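Local atomic coordinates of terminal oxygenase component of carbazole 1,9a-dioxygenase (Sphingomonas, PDB entry 3GKQ), a protein that probably catalyses the angular dioxygenation of carbazole at a non-heme iron, using electrons relayed through a Rieske [2Fe-2S] cluster. Residues H31-R36 and L138-Q143; N199-P204 and G255-A260. All coordinates share one frame; numbering follows the deposited sequence.

How the contacts relate
Contact 1 is core and contact 2 lies nearer the surface; their centres are 36 Å apart, on opposite sides of the chain's centre, and they share no strand or helix. Contact 1 pairs strands 31-35 and 135-140 of a three-stranded antiparallel sheet, closing a length of chain that carries the cluster ligands C72, H74, C93 and H96. Contact 2 joins two irregular loops, 199-204 and 255-260, in the catalytic part, where I201 is about 8 Å from iron ligand H190, side chain to side chain. Accordingly, aromatic and aliphatic side chains flank the paired backbone of contact 1, whereas contact 2 mixes backbone bonds with a lysine, a carboxylate and bridging waters.

Contact 1: residues H31-R36 and L138-Q143; sequences HWYPVR and LFVGDQ
L138 N donates to Y33 O at 2.8 Å, the shortest bond between the two strands, and Y33 N returns a bond of 2.9 Å to L138 O. The hydrogen-bonded antiparallel pair so formed joins 31-35, an outer strand of a three-stranded antiparallel sheet, to its middle strand 135-140, and brings together the chain on either side of the cluster-binding Rieske residues. L138 O also receives a CA-H...O contact from W32 CA at 3.4 Å. In the adjacent non-hydrogen-bonded pair, W32 and F139 meet on one side of the sheet. F139 CB sits over the six-membered ring of W32, 3.6 Å from its centroid, as a CH-pi contact. The phenyl ring meets the five-membered ring edge-to-face, its plane turned 61° from the indole, with F139 CD1 over the indole face and 3.7 Å from W32 NE1. F139 has CG anti to its own backbone N (chi1 -175°), which carries the ring past the indole until CE1 lies 3.6 Å from H31 N. On the other side, V35 spreads CG1 and CG2 against L138, CG2 touching L138 CG at 4.0 Å, and L51 and L58 add to this apolar cluster. Polar ends bond beyond the strands: W32 NE1 to H146 O, H31 ND1 to D151 OD1, H31 NE2 to R375 N, and Y33 OH to F28 O. In this buried contact, sheet bonds satisfy the facing peptides and the indole N-H, both imidazole nitrogens and the phenol have partners outside the pair, leaving hydrocarbon and ring faces to pack on the two sides of the sheet.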
loop_
_atom_site.group_PDB
_atom_site.type_symbol
_atom_site.label_atom_id
_atom_site.label_comp_id
_atom_site.label_asym_id
_atom_site.label_seq_id
_atom_site.Cartn_x
_atom_site.Cartn_y
_atom_site.Cartn_z
ATOM N N HIS A 31 -9.842 18.722 23.900
ATOM C CA HIS A 31 -10.630 17.826 24.740
ATOM C C HIS A 31 -9.693 16.791 25.364
ATOM O O HIS A 31 -8.584 16.570 24.863
ATOM C CB HIS A 31 -11.685 17.087 23.909
ATOM C CG HIS A 31 -12.832 17.945 23.467
ATOM N ND1 HIS A 31 -13.906 18.231 24.283
ATOM C CD2 HIS A 31 -13.084 18.555 22.285
ATOM C CE1 HIS A 31 -14.772 18.977 23.621
ATOM N NE2 HIS A 31 -14.297 19.188 22.405
ATOM N N TRP A 32 -10.147 16.163 26.450
ATOM C CA TRP A 32 -9.373 15.128 27.129
ATOM C C TRP A 32 -9.688 13.785 26.487
ATOM O O TRP A 32 -10.832 13.516 26.123
ATOM C CB TRP A 32 -9.736 15.035 28.619
ATOM C CG TRP A 32 -9.289 16.190 29.458
ATOM C CD1 TRP A 32 -10.018 17.295 29.792
ATOM C CD2 TRP A 32 -8.012 16.344 30.088
ATOM N NE1 TRP A 32 -9.276 18.126 30.596
ATOM C CE2 TRP A 32 -8.042 17.567 30.794
ATOM C CE3 TRP A 32 -6.847 15.567 30.126
ATOM C CZ2 TRP A 32 -6.945 18.032 31.533
ATOM C CZ3 TRP A 32 -5.755 16.029 30.861
ATOM C CH2 TRP A 32 -5.815 17.252 31.554
ATOM N N TYR A 33 -8.671 12.943 26.368
ATOM C CA TYR A 33 -8.817 11.620 25.782
ATOM C C TYR A 33 -7.985 10.612 26.565
ATOM O O TYR A 33 -6.838 10.884 26.907
ATOM C CB TYR A 33 -8.315 11.613 24.334
ATOM C CG TYR A 33 -9.163 12.390 23.351
ATOM C CD1 TYR A 33 -10.290 11.814 22.760
ATOM C CD2 TYR A 33 -8.830 13.699 23.002
ATOM C CE1 TYR A 33 -11.063 12.524 21.839
ATOM C CE2 TYR A 33 -9.591 14.417 22.088
ATOM C CZ TYR A 33 -10.705 13.824 21.510
ATOM O OH TYR A 33 -11.455 14.535 20.607
ATOM N N PRO A 34 -8.559 9.441 26.871
ATOM C CA PRO A 34 -7.812 8.417 27.606
ATOM C C PRO A 34 -6.955 7.700 26.561
ATOM O O PRO A 34 -7.421 7.455 25.449
ATOM C CB PRO A 34 -8.917 7.529 28.171
ATOM C CG PRO A 34 -9.966 7.582 27.093
ATOM C CD PRO A 34 -9.975 9.055 26.709
ATOM N N VAL A 35 -5.714 7.364 26.895
ATOM C CA VAL A 35 -4.852 6.708 25.919
ATOM C C VAL A 35 -4.276 5.368 26.348
ATOM O O VAL A 35 -3.894 4.554 25.504
ATOM C CB VAL A 35 -3.668 7.616 25.521
ATOM C CG1 VAL A 35 -4.189 8.889 24.881
ATOM C CG2 VAL A 35 -2.825 7.944 26.749
ATOM N N ARG A 36 -4.220 5.129 27.654
ATOM C CA ARG A 36 -3.649 3.883 28.146
ATOM C C ARG A 36 -4.134 3.597 29.571
ATOM O O ARG A 36 -4.613 4.496 30.270
ATOM C CB ARG A 36 -2.117 4.008 28.124
ATOM C CG ARG A 36 -1.353 2.746 27.762
ATOM C CD ARG A 36 -0.795 2.777 26.342
ATOM N NE ARG A 36 -1.841 2.639 25.339
ATOM C CZ ARG A 36 -1.624 2.551 24.031
ATOM N NH1 ARG A 36 -0.388 2.581 23.548
ATOM N NH2 ARG A 36 -2.650 2.434 23.201
ATOM N N LEU A 138 -5.033 12.451 28.339
ATOM C CA LEU A 138 -4.175 13.511 27.832
ATOM C C LEU A 138 -5.064 14.600 27.250
ATOM O O LEU A 138 -6.112 14.306 26.670
ATOM C CB LEU A 138 -3.258 12.997 26.723
ATOM C CG LEU A 138 -2.286 11.856 27.006
ATOM C CD1 LEU A 138 -1.422 11.633 25.767
ATOM C CD2 LEU A 138 -1.421 12.186 28.216
ATOM N N PHE A 139 -4.665 15.856 27.416
ATOM C CA PHE A 139 -5.431 16.950 26.837
ATOM C C PHE A 139 -4.721 17.325 25.538
ATOM O O PHE A 139 -3.531 17.642 25.544
ATOM C CB PHE A 139 -5.468 18.165 27.766
ATOM C CG PHE A 139 -6.354 19.275 27.267
ATOM C CD1 PHE A 139 -7.737 19.180 27.376
ATOM C CD2 PHE A 139 -5.806 20.402 26.657
ATOM C CE1 PHE A 139 -8.568 20.186 26.885
ATOM C CE2 PHE A 139 -6.628 21.418 26.162
ATOM C CZ PHE A 139 -8.014 21.307 26.277
ATOM N N VAL A 140 -5.445 17.267 24.426
ATOM C CA VAL A 140 -4.873 17.607 23.132
ATOM C C VAL A 140 -5.493 18.918 22.681
ATOM O O VAL A 140 -6.668 18.965 22.321
ATOM C CB VAL A 140 -5.176 16.527 22.077
ATOM C CG1 VAL A 140 -4.544 16.912 20.739
ATOM C CG2 VAL A 140 -4.648 15.178 22.550
ATOM N N GLY A 141 -4.701 19.984 22.712
ATOM C CA GLY A 141 -5.211 21.283 22.314
ATOM C C GLY A 141 -4.223 22.391 22.616
ATOM O O GLY A 141 -3.112 22.129 23.082
ATOM N N ASP A 142 -4.636 23.629 22.360
ATOM C CA ASP A 142 -3.782 24.791 22.574
ATOM C C ASP A 142 -4.280 25.701 23.688
ATOM O O ASP A 142 -3.567 26.598 24.127
ATOM C CB ASP A 142 -3.694 25.588 21.279
ATOM C CG ASP A 142 -3.415 24.707 20.084
ATOM O OD1 ASP A 142 -2.275 24.201 19.977
ATOM O OD2 ASP A 142 -4.344 24.510 19.265
ATOM N N GLN A 143 -5.504 25.480 24.142
ATOM C CA GLN A 143 -6.053 26.310 25.202
ATOM C C GLN A 143 -5.940 25.631 26.556
ATOM O O GLN A 143 -5.659 24.432 26.642
ATOM C CB GLN A 143 -7.516 26.641 24.906
ATOM C CG GLN A 143 -8.424 25.431 24.790
ATOM C CD GLN A 143 -9.771 25.788 24.195
ATOM O OE1 GLN A 143 -9.843 26.363 23.108
ATOM N NE2 GLN A 143 -10.848 25.446 24.900
#

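Contact 2: residues N199-P204 and G255-A260; sequences NDIALP and GSKMVA
K257 and D200 meet where two loops of the Bet v 1-like catalytic domain are joined by a single backbone bridge, neither segment forming a regular strand. Here the packing is tight: K257 N donates to D200 O at 3.0 Å, nearly along the C=O axis, and A202 N donates to K257 O at 3.1 Å. G255 lies so close to I201 and A202 that a CB on it would clash. Deeper in, I201 CG1 rests on V259 CG2 at 4.0 Å, their side chains crossing at about a right angle. The K257 chain, extended beyond CG, runs past N199 O to put NZ 2.7 Å from N199 OD1; D278 completes a salt bridge with the same nitrogen. An alanine in place of K257 would probably leave N199 OD1 without this donor and remove the lysine's charge from beside D278. The two ends are looser and wetter. At one, M258 SD touches A202 CB at 3.9 Å and a water links A202 O to V259 N; at the other, S256 N reaches D200 OD2 at 3.0 Å from above the carboxylate plane, and a second water spans D200 OD1 and S256 OG, 2.7 Å from that hydroxyl oxygen.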
loop_
_atom_site.group_PDB
_atom_site.type_symbol
_atom_site.label_atom_id
_atom_site.label_comp_id
_atom_site.label_asym_id
_atom_site.label_seq_id
_atom_site.Cartn_x
_atom_site.Cartn_y
_atom_site.Cartn_z
ATOM N N ASN A 199 -26.342 -14.745 30.494
ATOM C CA ASN A 199 -26.708 -13.900 31.621
ATOM C C ASN A 199 -28.192 -13.553 31.643
ATOM O O ASN A 199 -28.593 -12.539 32.213
ATOM C CB ASN A 199 -25.855 -12.625 31.621
ATOM C CG ASN A 199 -25.982 -11.836 32.918
ATOM O OD1 ASN A 199 -25.964 -12.409 34.008
ATOM N ND2 ASN A 199 -26.096 -10.518 32.807
ATOM N N ASP A 200 -29.003 -14.405 31.019
ATOM C CA ASP A 200 -30.454 -14.220 30.978
ATOM C C ASP A 200 -30.846 -12.780 30.647
ATOM O O ASP A 200 -31.700 -12.182 31.312
ATOM C CB ASP A 200 -31.058 -14.646 32.327
ATOM C CG ASP A 200 -32.576 -14.553 32.351
ATOM O OD1 ASP A 200 -33.223 -15.069 31.416
ATOM O OD2 ASP A 200 -33.122 -13.966 33.312
ATOM N N ILE A 201 -30.220 -12.230 29.609
ATOM C CA ILE A 201 -30.494 -10.861 29.183
ATOM C C ILE A 201 -31.657 -10.781 28.209
ATOM O O ILE A 201 -31.786 -11.614 27.314
ATOM C CB ILE A 201 -29.246 -10.216 28.505
ATOM C CG1 ILE A 201 -28.434 -9.437 29.540
ATOM C CG2 ILE A 201 -29.666 -9.271 27.387
ATOM C CD1 ILE A 201 -27.792 -10.288 30.563
ATOM N N ALA A 202 -32.505 -9.778 28.390
ATOM C CA ALA A 202 -33.623 -9.575 27.484
ATOM C C ALA A 202 -33.114 -8.641 26.380
ATOM O O ALA A 202 -32.826 -7.472 26.635
ATOM C CB ALA A 202 -34.787 -8.933 28.215
ATOM N N LEU A 203 -32.981 -9.165 25.166
ATOM C CA LEU A 203 -32.511 -8.362 24.042
ATOM C C LEU A 203 -33.443 -8.507 22.847
ATOM O O LEU A 203 -33.525 -9.569 22.228
ATOM C CB LEU A 203 -31.102 -8.781 23.634
ATOM C CG LEU A 203 -30.452 -7.903 22.560
ATOM C CD1 LEU A 203 -30.142 -6.530 23.154
ATOM C CD2 LEU A 203 -29.178 -8.561 22.055
ATOM N N PRO A 204 -34.164 -7.433 22.511
ATOM C CA PRO A 204 -35.088 -7.464 21.379
ATOM C C PRO A 204 -34.340 -7.408 20.049
ATOM O O PRO A 204 -33.110 -7.293 20.021
ATOM C CB PRO A 204 -35.943 -6.226 21.609
ATOM C CG PRO A 204 -34.951 -5.262 22.196
ATOM C CD PRO A 204 -34.190 -6.121 23.183
ATOM N N GLY A 255 -35.705 -12.339 28.278
ATOM C CA GLY A 255 -34.915 -12.676 29.447
ATOM C C GLY A 255 -35.478 -11.922 30.633
ATOM O O GLY A 255 -36.431 -11.161 30.476
ATOM N N SER A 256 -34.905 -12.120 31.815
ATOM C CA SER A 256 -35.400 -11.417 32.992
ATOM C C SER A 256 -34.507 -10.253 33.423
ATOM O O SER A 256 -34.955 -9.361 34.145
ATOM C CB SER A 256 -35.598 -12.398 34.150
ATOM O OG SER A 256 -36.700 -13.256 33.887
ATOM N N LYS A 257 -33.251 -10.253 32.982
ATOM C CA LYS A 257 -32.343 -9.157 33.326
ATOM C C LYS A 257 -32.465 -8.043 32.293
ATOM O O LYS A 257 -32.160 -8.238 31.115
ATOM C CB LYS A 257 -30.897 -9.646 33.394
ATOM C CG LYS A 257 -30.622 -10.575 34.558
ATOM C CD LYS A 257 -29.131 -10.824 34.724
ATOM C CE LYS A 257 -28.851 -11.664 35.961
ATOM N NZ LYS A 257 -27.396 -11.807 36.216
ATOM N N MET A 258 -32.925 -6.880 32.746
ATOM C CA MET A 258 -33.109 -5.724 31.881
ATOM C C MET A 258 -31.873 -4.824 31.879
ATOM O O MET A 258 -31.486 -4.279 32.916
ATOM C CB MET A 258 -34.326 -4.920 32.344
ATOM C CG MET A 258 -35.553 -5.774 32.625
ATOM S SD MET A 258 -36.023 -6.799 31.220
ATOM C CE MET A 258 -37.045 -5.649 30.302
ATOM N N VAL A 259 -31.262 -4.672 30.709
ATOM C CA VAL A 259 -30.072 -3.837 30.568
ATOM C C VAL A 259 -30.265 -2.802 29.468
ATOM O O VAL A 259 -31.290 -2.796 28.783
ATOM C CB VAL A 259 -28.827 -4.685 30.235
ATOM C CG1 VAL A 259 -28.452 -5.546 31.428
ATOM C CG2 VAL A 259 -29.096 -5.549 29.012
ATOM N N ALA A 260 -29.275 -1.930 29.300
ATOM C CA ALA A 260 -29.342 -0.887 28.279
ATOM C C ALA A 260 -30.665 -0.140 28.402
ATOM O O ALA A 260 -31.418 -0.004 27.430
ATOM C CB ALA A 260 -29.207 -1.501 26.885
HETATM O O HOH W 1 -35.703 -15.612 32.960
HETATM O O HOH W 2 -32.803 -5.763 28.494
#